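Local coordinates for phosphate-binding protein PstS 2 (Streptococcus pneumoniae, PDB 4H1X) that probably serves as the solute-binding component of the PstSACB ABC transporter, which is involved in importing phosphate, at residues G21-F26 against K40-A45; V88-D93 against G98-Q103. All blocks are in the same frame, centred on the assembly; numbering follows the deposited sequence. Where two conformers were deposited one is given.

Contact 1 (G21-F26 against K40-A45); sequences GTRGAF and KIDNTA
The first turns of helix 21-30 and the end of strand 40-42 with its following turn stay well separated, their closest CA atoms being those of Arg23 and Thr44 at 9.5 Å, and the long side chain of Arg23 spans the gap. Its CG stands anti to the backbone N, and the chain continues extended to NE, which carries the guanidinium out to Asp42. There the grip is side-on and converges on a single oxygen: Arg23 NE reaches Asp42 OD2 at 3.0 Å, and Arg23 NH2 reaches the same OD2 at 3.0 Å. Both bonds are bent (N-H...O 144° from NE and 142° from NH2), as expected when two N-H groups share one acceptor. OD2 lies near the guanidinium plane, but the carboxylate is turned 81° against it; NE arrives on the syn side, whereas NH2 comes from above the carboxylate plane. The other oxygen is occupied by its own segment. The bond from Thr44 N to Asp42 OD1 (3.0 Å) closes an Asx turn, and Thr44 OG1 adds a second to OD1 at 2.6 Å, from the same face of the carboxylate plane. Thr44 also places CG2 over one face of the guanidinium, while Arg23 NH1 is bonded to Arg16 O in strand 12-16. Four donors, two on each oxygen, thus fix the rotation of the carboxylate, and its negative charge is probably stabilised by the arginine.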
loop_
_atom_site.group_PDB
_atom_site.type_symbol
_atom_site.label_atom_id
_atom_site.label_comp_id
_atom_site.label_asym_id
_atom_site.label_seq_id
_atom_site.Cartn_x
_atom_site.Cartn_y
_atom_site.Cartn_z
ATOM N N GLY A 21 -1.550 7.729 -3.098
ATOM C CA GLY A 21 -0.547 6.916 -2.406
ATOM C C GLY A 21 -0.071 5.738 -3.246
ATOM O O GLY A 21 1.117 5.412 -3.242
ATOM N N THR A 22 -0.991 5.114 -4.011
ATOM C CA THR A 22 -0.662 3.994 -4.896
ATOM C C THR A 22 0.268 4.475 -6.009
ATOM O O THR A 22 1.233 3.775 -6.333
ATOM C CB THR A 22 -1.934 3.331 -5.433
ATOM O OG1 THR A 22 -2.698 2.846 -4.320
ATOM C CG2 THR A 22 -1.630 2.184 -6.376
ATOM N N ARG A 23 0.016 5.700 -6.540
ATOM C CA ARG A 23 0.900 6.286 -7.557
ATOM C C ARG A 23 2.305 6.504 -6.969
ATOM O O ARG A 23 3.293 6.183 -7.617
ATOM C CB ARG A 23 0.336 7.608 -8.075
ATOM C CG ARG A 23 1.301 8.295 -9.060
ATOM C CD ARG A 23 0.612 9.449 -9.751
ATOM N NE ARG A 23 1.542 10.233 -10.573
ATOM C CZ ARG A 23 1.165 11.142 -11.469
ATOM N NH1 ARG A 23 -0.123 11.393 -11.670
ATOM N NH2 ARG A 23 2.075 11.803 -12.175
ATOM N N GLY A 24 2.361 7.045 -5.761
ATOM C CA GLY A 24 3.621 7.311 -5.070
ATOM C C GLY A 24 4.433 6.042 -4.918
ATOM O O GLY A 24 5.619 6.021 -5.235
ATOM N N ALA A 25 3.780 4.971 -4.468
ATOM C CA ALA A 25 4.434 3.674 -4.271
ATOM C C ALA A 25 4.910 3.091 -5.601
ATOM O O ALA A 25 6.080 2.709 -5.727
ATOM C CB ALA A 25 3.476 2.718 -3.603
ATOM N N PHE A 26 4.006 3.025 -6.592
ATOM C CA PHE A 26 4.319 2.485 -7.913
ATOM C C PHE A 26 5.519 3.191 -8.541
ATOM O O PHE A 26 6.458 2.528 -8.963
ATOM C CB PHE A 26 3.101 2.581 -8.858
ATOM C CG PHE A 26 3.401 2.015 -10.228
ATOM C CD1 PHE A 26 3.374 0.640 -10.455
ATOM C CD2 PHE A 26 3.729 2.856 -11.292
ATOM C CE1 PHE A 26 3.650 0.113 -11.730
ATOM C CE2 PHE A 26 4.026 2.328 -12.559
ATOM C CZ PHE A 26 4.004 0.959 -12.764
ATOM N N LYS A 40 12.245 15.652 -5.949
ATOM C CA LYS A 40 11.819 14.427 -6.636
ATOM C C LYS A 40 11.111 14.744 -7.960
ATOM O O LYS A 40 10.214 15.595 -7.984
ATOM C CB LYS A 40 10.892 13.586 -5.732
ATOM C CG LYS A 40 11.583 12.937 -4.529
ATOM C CD LYS A 40 11.672 11.424 -4.677
ATOM C CE LYS A 40 12.320 10.762 -3.485
ATOM N NZ LYS A 40 13.086 9.550 -3.886
ATOM N N ILE A 41 11.521 14.062 -9.054
ATOM C CA ILE A 41 10.916 14.221 -10.379
ATOM C C ILE A 41 10.159 12.934 -10.740
ATOM O O ILE A 41 10.752 11.854 -10.752
ATOM C CB ILE A 41 11.914 14.655 -11.496
ATOM C CG1 ILE A 41 13.197 13.779 -11.538
ATOM C CG2 ILE A 41 12.245 16.146 -11.377
ATOM C CD1 ILE A 41 13.793 13.546 -12.947
ATOM N N ASP A 42 8.836 13.057 -10.996
ATOM C CA ASP A 42 7.961 11.945 -11.387
ATOM C C ASP A 42 8.016 11.852 -12.905
ATOM O O ASP A 42 7.454 12.710 -13.596
ATOM C CB ASP A 42 6.517 12.152 -10.879
ATOM C CG ASP A 42 5.556 10.996 -11.143
ATOM O OD1 ASP A 42 5.888 10.117 -11.974
ATOM O OD2 ASP A 42 4.456 10.982 -10.535
ATOM N N ASN A 43 8.673 10.806 -13.431
ATOM C CA ASN A 43 8.831 10.658 -14.876
ATOM C C ASN A 43 7.655 9.918 -15.558
ATOM O O ASN A 43 7.808 9.466 -16.701
ATOM C CB ASN A 43 10.165 9.986 -15.207
ATOM C CG ASN A 43 11.342 10.859 -14.868
ATOM O OD1 ASN A 43 12.109 10.571 -13.943
ATOM N ND2 ASN A 43 11.461 11.988 -15.549
ATOM N N THR A 44 6.477 9.850 -14.899
ATOM C CA THR A 44 5.276 9.226 -15.489
ATOM C C THR A 44 5.038 9.830 -16.871
ATOM O O THR A 44 5.058 11.061 -17.008
ATOM C CB THR A 44 4.035 9.425 -14.594
ATOM O OG1 THR A 44 4.191 8.722 -13.358
ATOM C CG2 THR A 44 2.745 8.978 -15.278
ATOM N N ALA A 45 4.827 8.976 -17.886
ATOM C CA ALA A 45 4.583 9.409 -19.266
ATOM C C ALA A 45 3.658 10.633 -19.315
ATOM O O ALA A 45 2.602 10.634 -18.673
ATOM C CB ALA A 45 3.987 8.278 -20.074
#

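Contact 2 (V88-D93 against G98-Q103); sequences VKASRD and GEYPLQ
Tyr100, whose ring packs on Ala90, has its carbonyl O held by Gln103 NE2 at 2.8 Å in an almost straight bond that lies in the amide plane of Gln103. The same NE2 also bonds Val95 O, so one amide ties the turn after helix 92-96 back to that helix. The contact across the segments is van der Waals and CH-pi packing. Tyr100 CG stands anti to the backbone N (chi1 -172°), which sends the ring across to Ala90, and the Ala90 CB sits over one face in a CH-pi contact, 3.7 Å from the centroid of the Tyr100 ring and 21° off its normal. The methyl is displaced toward the rim, coming within 3.5 Å of Tyr100 CE1. At the ring edge, near its plane, Val88 O stands 3.7 Å from Tyr100 CD1. The branches of Val88 divide the work: CG1 lies against Tyr100 CB at 4.0 Å and Glu99 CB at 3.9 Å, and CG2 rests on the backbone, 3.6 Å from Glu99 O. Beyond the ring, Tyr100 OH is hydrogen-bonded to Ile232 O of strand 223-236, which anchors the far end of this buried tyrosine. Ser91 caps the N terminus of helix 92-96 with its side chain. The chain before and after this N-capped helix thus packs against itself round Tyr100, just ahead of strand 103-110 of the periplasmic-binding-protein fold.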
loop_
_atom_site.group_PDB
_atom_site.type_symbol
_atom_site.label_atom_id
_atom_site.label_comp_id
_atom_site.label_asym_id
_atom_site.label_seq_id
_atom_site.Cartn_x
_atom_site.Cartn_y
_atom_site.Cartn_z
ATOM N N VAL A 88 7.062 -13.603 -12.531
ATOM C CA VAL A 88 6.377 -13.903 -11.248
ATOM C C VAL A 88 4.916 -13.422 -11.272
ATOM O O VAL A 88 4.647 -12.233 -11.478
ATOM C CB VAL A 88 7.121 -13.287 -10.022
ATOM C CG1 VAL A 88 6.417 -13.615 -8.702
ATOM C CG2 VAL A 88 8.592 -13.718 -9.972
ATOM N N LYS A 89 3.984 -14.343 -10.982
ATOM C CA LYS A 89 2.557 -14.069 -10.908
ATOM C C LYS A 89 2.235 -13.495 -9.557
ATOM O O LYS A 89 2.587 -14.106 -8.536
ATOM C CB LYS A 89 1.759 -15.364 -11.135
ATOM C CG LYS A 89 0.257 -15.213 -10.947
ATOM C CD LYS A 89 -0.447 -16.569 -11.047
ATOM C CE LYS A 89 -1.929 -16.441 -10.821
ATOM N NZ LYS A 89 -2.668 -17.630 -11.336
ATOM N N ALA A 90 1.532 -12.349 -9.539
ATOM C CA ALA A 90 1.113 -11.709 -8.301
ATOM C C ALA A 90 0.101 -12.591 -7.542
ATOM O O ALA A 90 -0.910 -13.019 -8.114
ATOM C CB ALA A 90 0.500 -10.349 -8.605
ATOM N N SER A 91 0.394 -12.874 -6.266
ATOM C CA SER A 91 -0.484 -13.651 -5.374
ATOM C C SER A 91 -0.030 -13.507 -3.954
ATOM O O SER A 91 1.103 -13.088 -3.706
ATOM C CB SER A 91 -0.508 -15.133 -5.762
ATOM O OG SER A 91 0.675 -15.818 -5.383
ATOM N N ARG A 92 -0.893 -13.933 -3.015
ATOM C CA ARG A 92 -0.597 -13.996 -1.590
ATOM C C ARG A 92 0.762 -14.636 -1.387
ATOM O O ARG A 92 1.618 -14.038 -0.747
ATOM C CB ARG A 92 -1.694 -14.841 -0.905
ATOM C CG ARG A 92 -1.558 -15.064 0.591
ATOM C CD ARG A 92 -2.852 -15.623 1.200
ATOM N NE ARG A 92 -3.471 -16.656 0.363
ATOM C CZ ARG A 92 -4.608 -16.503 -0.311
ATOM N NH1 ARG A 92 -5.305 -15.378 -0.205
ATOM N NH2 ARG A 92 -5.075 -17.487 -1.067
ATOM N N ASP A 93 0.979 -15.820 -1.989
ATOM C CA ASP A 93 2.207 -16.589 -1.843
ATOM C C ASP A 93 3.477 -15.876 -2.352
ATOM O O ASP A 93 4.498 -15.930 -1.664
ATOM C CB ASP A 93 2.046 -17.949 -2.538
ATOM C CG ASP A 93 1.116 -18.910 -1.802
ATOM O OD1 ASP A 93 0.760 -18.622 -0.623
ATOM O OD2 ASP A 93 0.774 -19.957 -2.379
ATOM N N GLY A 98 8.393 -12.767 -1.014
ATOM C CA GLY A 98 9.212 -11.726 -1.638
ATOM C C GLY A 98 9.594 -11.916 -3.099
ATOM O O GLY A 98 10.400 -11.136 -3.626
ATOM N N GLU A 99 9.039 -12.945 -3.780
ATOM C CA GLU A 99 9.318 -13.156 -5.207
ATOM C C GLU A 99 8.705 -12.045 -6.056
ATOM O O GLU A 99 9.282 -11.656 -7.077
ATOM C CB GLU A 99 8.742 -14.484 -5.683
ATOM C CG GLU A 99 9.547 -15.731 -5.378
ATOM C CD GLU A 99 8.904 -16.913 -6.077
ATOM O OE1 GLU A 99 8.009 -17.543 -5.467
ATOM O OE2 GLU A 99 9.194 -17.117 -7.279
ATOM N N TYR A 100 7.506 -11.585 -5.671
ATOM C CA TYR A 100 6.787 -10.542 -6.407
ATOM C C TYR A 100 7.290 -9.162 -5.937
ATOM O O TYR A 100 7.155 -8.829 -4.765
ATOM C CB TYR A 100 5.272 -10.719 -6.249
ATOM C CG TYR A 100 4.512 -9.775 -7.139
ATOM C CD1 TYR A 100 4.388 -10.021 -8.504
ATOM C CD2 TYR A 100 3.943 -8.610 -6.627
ATOM C CE1 TYR A 100 3.703 -9.140 -9.339
ATOM C CE2 TYR A 100 3.231 -7.737 -7.444
ATOM C CZ TYR A 100 3.122 -7.998 -8.802
ATOM O OH TYR A 100 2.411 -7.132 -9.601
ATOM N N PRO A 101 7.924 -8.372 -6.829
ATOM C CA PRO A 101 8.595 -7.135 -6.387
ATOM C C PRO A 101 7.743 -5.873 -6.183
ATOM O O PRO A 101 8.193 -4.987 -5.443
ATOM C CB PRO A 101 9.625 -6.897 -7.493
ATOM C CG PRO A 101 8.992 -7.449 -8.707
ATOM C CD PRO A 101 8.176 -8.636 -8.266
ATOM N N LEU A 102 6.560 -5.770 -6.814
ATOM C CA LEU A 102 5.707 -4.583 -6.658
ATOM C C LEU A 102 4.864 -4.729 -5.418
ATOM O O LEU A 102 3.717 -5.192 -5.466
ATOM C CB LEU A 102 4.819 -4.331 -7.875
ATOM C CG LEU A 102 5.506 -4.233 -9.221
ATOM C CD1 LEU A 102 4.479 -4.285 -10.312
ATOM C CD2 LEU A 102 6.328 -2.964 -9.329
ATOM N N GLN A 103 5.462 -4.394 -4.288
ATOM C CA GLN A 103 4.791 -4.494 -2.995
ATOM C C GLN A 103 5.448 -3.548 -2.032
ATOM O O GLN A 103 6.609 -3.129 -2.218
ATOM C CB GLN A 103 4.861 -5.937 -2.444
ATOM C CG GLN A 103 6.302 -6.432 -2.204
ATOM C CD GLN A 103 6.345 -7.683 -1.382
ATOM O OE1 GLN A 103 6.132 -7.669 -0.156
ATOM N NE2 GLN A 103 6.579 -8.801 -2.043
#

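From the N terminus, strand 12-16 leads to helix 21-30, and contact 1 then closes the excursion through the small antiparallel sheet of 33-35 and 40-42. The chain next adds strands 49-51, 67-72 and 81-85 to the main sheet before contact 2 closes a much shorter loop round helix 92-96. The two contacts are in series, neither nested nor crossed; their centres lie 20 Å apart, and their nearest atoms, about 5 Å apart, do not touch. Contact 1 joins a helix to a peripheral two-stranded sheet by charge, whereas contact 2 uses van der Waals packing to tie the chain leaving strand 81-85 to the entry of strand 103-110.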